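PDB 4F53: SusD homolog from Bacteroides ovatus, which probably binds mucin O-glycans at the cell surface as a SusD-type outer-membrane lipoprotein with a TPR-like helical fold. Local coordinates for residues D150-V155 with H514-C519. Numbering follows the deposited sequence.
Sequences DSQQAV and HVWWDC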
loop_
_atom_site.group_PDB
_atom_site.type_symbol
_atom_site.label_atom_id
_atom_site.label_comp_id
_atom_site.label_asym_id
_atom_site.label_seq_id
_atom_site.Cartn_x
_atom_site.Cartn_y
_atom_site.Cartn_z
ATOM N N ASP A 150 15.815 -11.874 10.328
ATOM C CA ASP A 150 15.727 -12.884 9.284
ATOM C C ASP A 150 15.936 -12.198 7.968
ATOM O O ASP A 150 15.509 -11.053 7.811
ATOM C CB ASP A 150 14.328 -13.555 9.255
ATOM C CG ASP A 150 13.863 -14.337 10.464
ATOM O OD1 ASP A 150 14.695 -14.622 11.345
ATOM O OD2 ASP A 150 12.669 -14.668 10.522
ATOM N N SER A 151 16.467 -12.915 6.983
ATOM C CA SER A 151 16.561 -12.393 5.630
ATOM C C SER A 151 15.121 -12.191 5.102
ATOM O O SER A 151 14.201 -12.841 5.612
ATOM C CB SER A 151 17.358 -13.350 4.749
ATOM O OG SER A 151 16.698 -14.590 4.563
ATOM N N GLN A 152 14.907 -11.283 4.125
ATOM C CA GLN A 152 13.571 -11.121 3.591
ATOM C C GLN A 152 13.072 -12.463 2.993
ATOM O O GLN A 152 11.906 -12.824 3.185
ATOM C CB GLN A 152 13.515 -9.996 2.568
ATOM C CG GLN A 152 12.103 -9.748 2.085
ATOM C CD GLN A 152 12.017 -8.565 1.192
ATOM O OE1 GLN A 152 12.461 -8.585 0.040
ATOM N NE2 GLN A 152 11.330 -7.552 1.670
ATOM N N GLN A 153 13.968 -13.225 2.340
ATOM C CA GLN A 153 13.631 -14.533 1.782
ATOM C C GLN A 153 13.127 -15.510 2.871
ATOM O O GLN A 153 12.123 -16.197 2.653
ATOM C CB GLN A 153 14.795 -15.157 1.043
ATOM C CG GLN A 153 14.333 -16.496 0.412
ATOM C CD GLN A 153 15.331 -17.183 -0.444
ATOM O OE1 GLN A 153 16.420 -16.676 -0.708
ATOM N NE2 GLN A 153 14.957 -18.366 -0.884
ATOM N N ALA A 154 13.816 -15.561 4.021
ATOM C CA ALA A 154 13.408 -16.393 5.150
ATOM C C ALA A 154 12.070 -15.919 5.732
ATOM O O ALA A 154 11.255 -16.756 6.115
ATOM C CB ALA A 154 14.486 -16.402 6.239
ATOM N N VAL A 155 11.807 -14.599 5.740
ATOM C CA VAL A 155 10.534 -14.022 6.215
ATOM C C VAL A 155 9.400 -14.476 5.288
ATOM O O VAL A 155 8.410 -15.025 5.776
ATOM C CB VAL A 155 10.594 -12.486 6.334
ATOM C CG1 VAL A 155 9.223 -11.910 6.685
ATOM C CG2 VAL A 155 11.640 -12.055 7.366
ATOM N N HIS A 514 17.839 -2.010 -2.871
ATOM C CA HIS A 514 16.715 -2.859 -3.242
ATOM C C HIS A 514 16.622 -4.010 -2.274
ATOM O O HIS A 514 17.634 -4.628 -1.937
ATOM C CB HIS A 514 16.855 -3.389 -4.677
ATOM C CG HIS A 514 16.627 -2.355 -5.731
ATOM N ND1 HIS A 514 16.089 -2.692 -6.969
ATOM C CD2 HIS A 514 16.896 -1.021 -5.720
ATOM C CE1 HIS A 514 16.024 -1.561 -7.657
ATOM N NE2 HIS A 514 16.503 -0.525 -6.947
ATOM N N VAL A 515 15.416 -4.288 -1.812
ATOM C CA VAL A 515 15.097 -5.433 -0.965
ATOM C C VAL A 515 15.146 -6.683 -1.893
ATOM O O VAL A 515 15.221 -6.554 -3.131
ATOM C CB VAL A 515 13.748 -5.271 -0.170
ATOM C CG1 VAL A 515 13.791 -4.041 0.727
ATOM C CG2 VAL A 515 12.530 -5.212 -1.099
ATOM N N TRP A 516 15.182 -7.871 -1.288
ATOM C CA TRP A 516 15.295 -9.158 -1.969
ATOM C C TRP A 516 14.298 -9.336 -3.168
ATOM O O TRP A 516 14.763 -9.707 -4.245
ATOM C CB TRP A 516 15.140 -10.273 -0.932
ATOM C CG TRP A 516 14.931 -11.648 -1.489
ATOM C CD1 TRP A 516 15.876 -12.485 -2.004
ATOM C CD2 TRP A 516 13.691 -12.364 -1.529
ATOM N NE1 TRP A 516 15.294 -13.677 -2.390
ATOM C CE2 TRP A 516 13.957 -13.637 -2.089
ATOM C CE3 TRP A 516 12.372 -12.054 -1.135
ATOM C CZ2 TRP A 516 12.955 -14.591 -2.283
ATOM C CZ3 TRP A 516 11.388 -13.022 -1.290
ATOM C CH2 TRP A 516 11.682 -14.264 -1.874
ATOM N N TRP A 517 12.979 -9.061 -3.013
ATOM C CA TRP A 517 12.016 -9.275 -4.121
ATOM C C TRP A 517 12.134 -8.220 -5.218
ATOM O O TRP A 517 11.641 -8.434 -6.332
ATOM C CB TRP A 517 10.540 -9.369 -3.622
ATOM C CG TRP A 517 10.044 -8.268 -2.717
ATOM C CD1 TRP A 517 9.727 -8.385 -1.392
ATOM C CD2 TRP A 517 9.711 -6.911 -3.090
ATOM N NE1 TRP A 517 9.293 -7.169 -0.899
ATOM C CE2 TRP A 517 9.277 -6.249 -1.917
ATOM C CE3 TRP A 517 9.751 -6.182 -4.300
ATOM C CZ2 TRP A 517 8.948 -4.880 -1.903
ATOM C CZ3 TRP A 517 9.437 -4.823 -4.285
ATOM C CH2 TRP A 517 9.030 -4.188 -3.099
ATOM N N ASP A 518 12.777 -7.076 -4.912
ATOM C CA ASP A 518 12.906 -5.950 -5.847
ATOM C C ASP A 518 14.085 -6.206 -6.772
ATOM O O ASP A 518 15.114 -5.532 -6.695
ATOM C CB ASP A 518 13.036 -4.630 -5.065
ATOM C CG ASP A 518 12.987 -3.351 -5.881
ATOM O OD1 ASP A 518 12.800 -3.436 -7.110
ATOM O OD2 ASP A 518 13.149 -2.248 -5.276
ATOM N N CYS A 519 13.933 -7.190 -7.661
ATOM C CA CYS A 519 15.032 -7.569 -8.542
ATOM C C CYS A 519 14.573 -7.761 -9.984
ATOM O O CYS A 519 15.163 -8.586 -10.693
ATOM C CB CYS A 519 15.732 -8.820 -8.011
ATOM S SG CYS A 519 14.610 -10.216 -7.727
HETATM O O HOH W 1 17.166 -15.469 -3.785
#
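Gln152 OE1 accepts from Trp517 N at 3.1 Å, the one direct hydrogen bond joining 150-155 to 514-519. The donor lies nearly on the line of the amide C=O, at 166°. The nearest carbon to Gln152 OE1 is Trp517 CD1, at 3.1 Å, and CB of Trp516 and CG2 of Val515 lie beside the same oxygen. Gln152 gets there fully stretched: CG is anti to the backbone N (chi1 -176°) and chi2 continues straight, carrying the amide across to the turn. The planes of that amide and the Trp517 indole are 13° apart, with OE1 approaching the ring obliquely and NE2 near its pyrrole side. The amide N-H and the indole N-H do not bond each other; NE2 donates to Thr128 OG1 and Trp517 NE1 is hydrogen-bonded to Asp129 OD1, so both buried donors are satisfied by helix 110-131. Over the centre of one Trp517 face sits Val515 CG2.

Gln153 lies over one face of Trp516, while Gln152 OE1 is at that ring's edge. Gln153 CB stands 3.8 Å from the centroid of the Trp516 five-membered ring, a CH-pi contact, and Gln153 CG lies 3.6 Å from Trp516 CZ2. Trp516 NE1 donates to a water 2.9 Å away, and that water makes a weak second bond to Gln153 OE1, bridging the two side chains beside the ring.

Val515 to Asp518 form a type I beta turn, closed by Asp518 N to Val515 O, that presents the Trp517 N-H, and Ser151 is the N-cap of helix 152-173, its OG accepting from Ala154 N. The contact thus joins the start of that helix to the C-terminal loop: Glu502, at the end of helix 489-502, takes the N-H groups of Gln152 and Gln153, and Trp517 packs on helix 442-452.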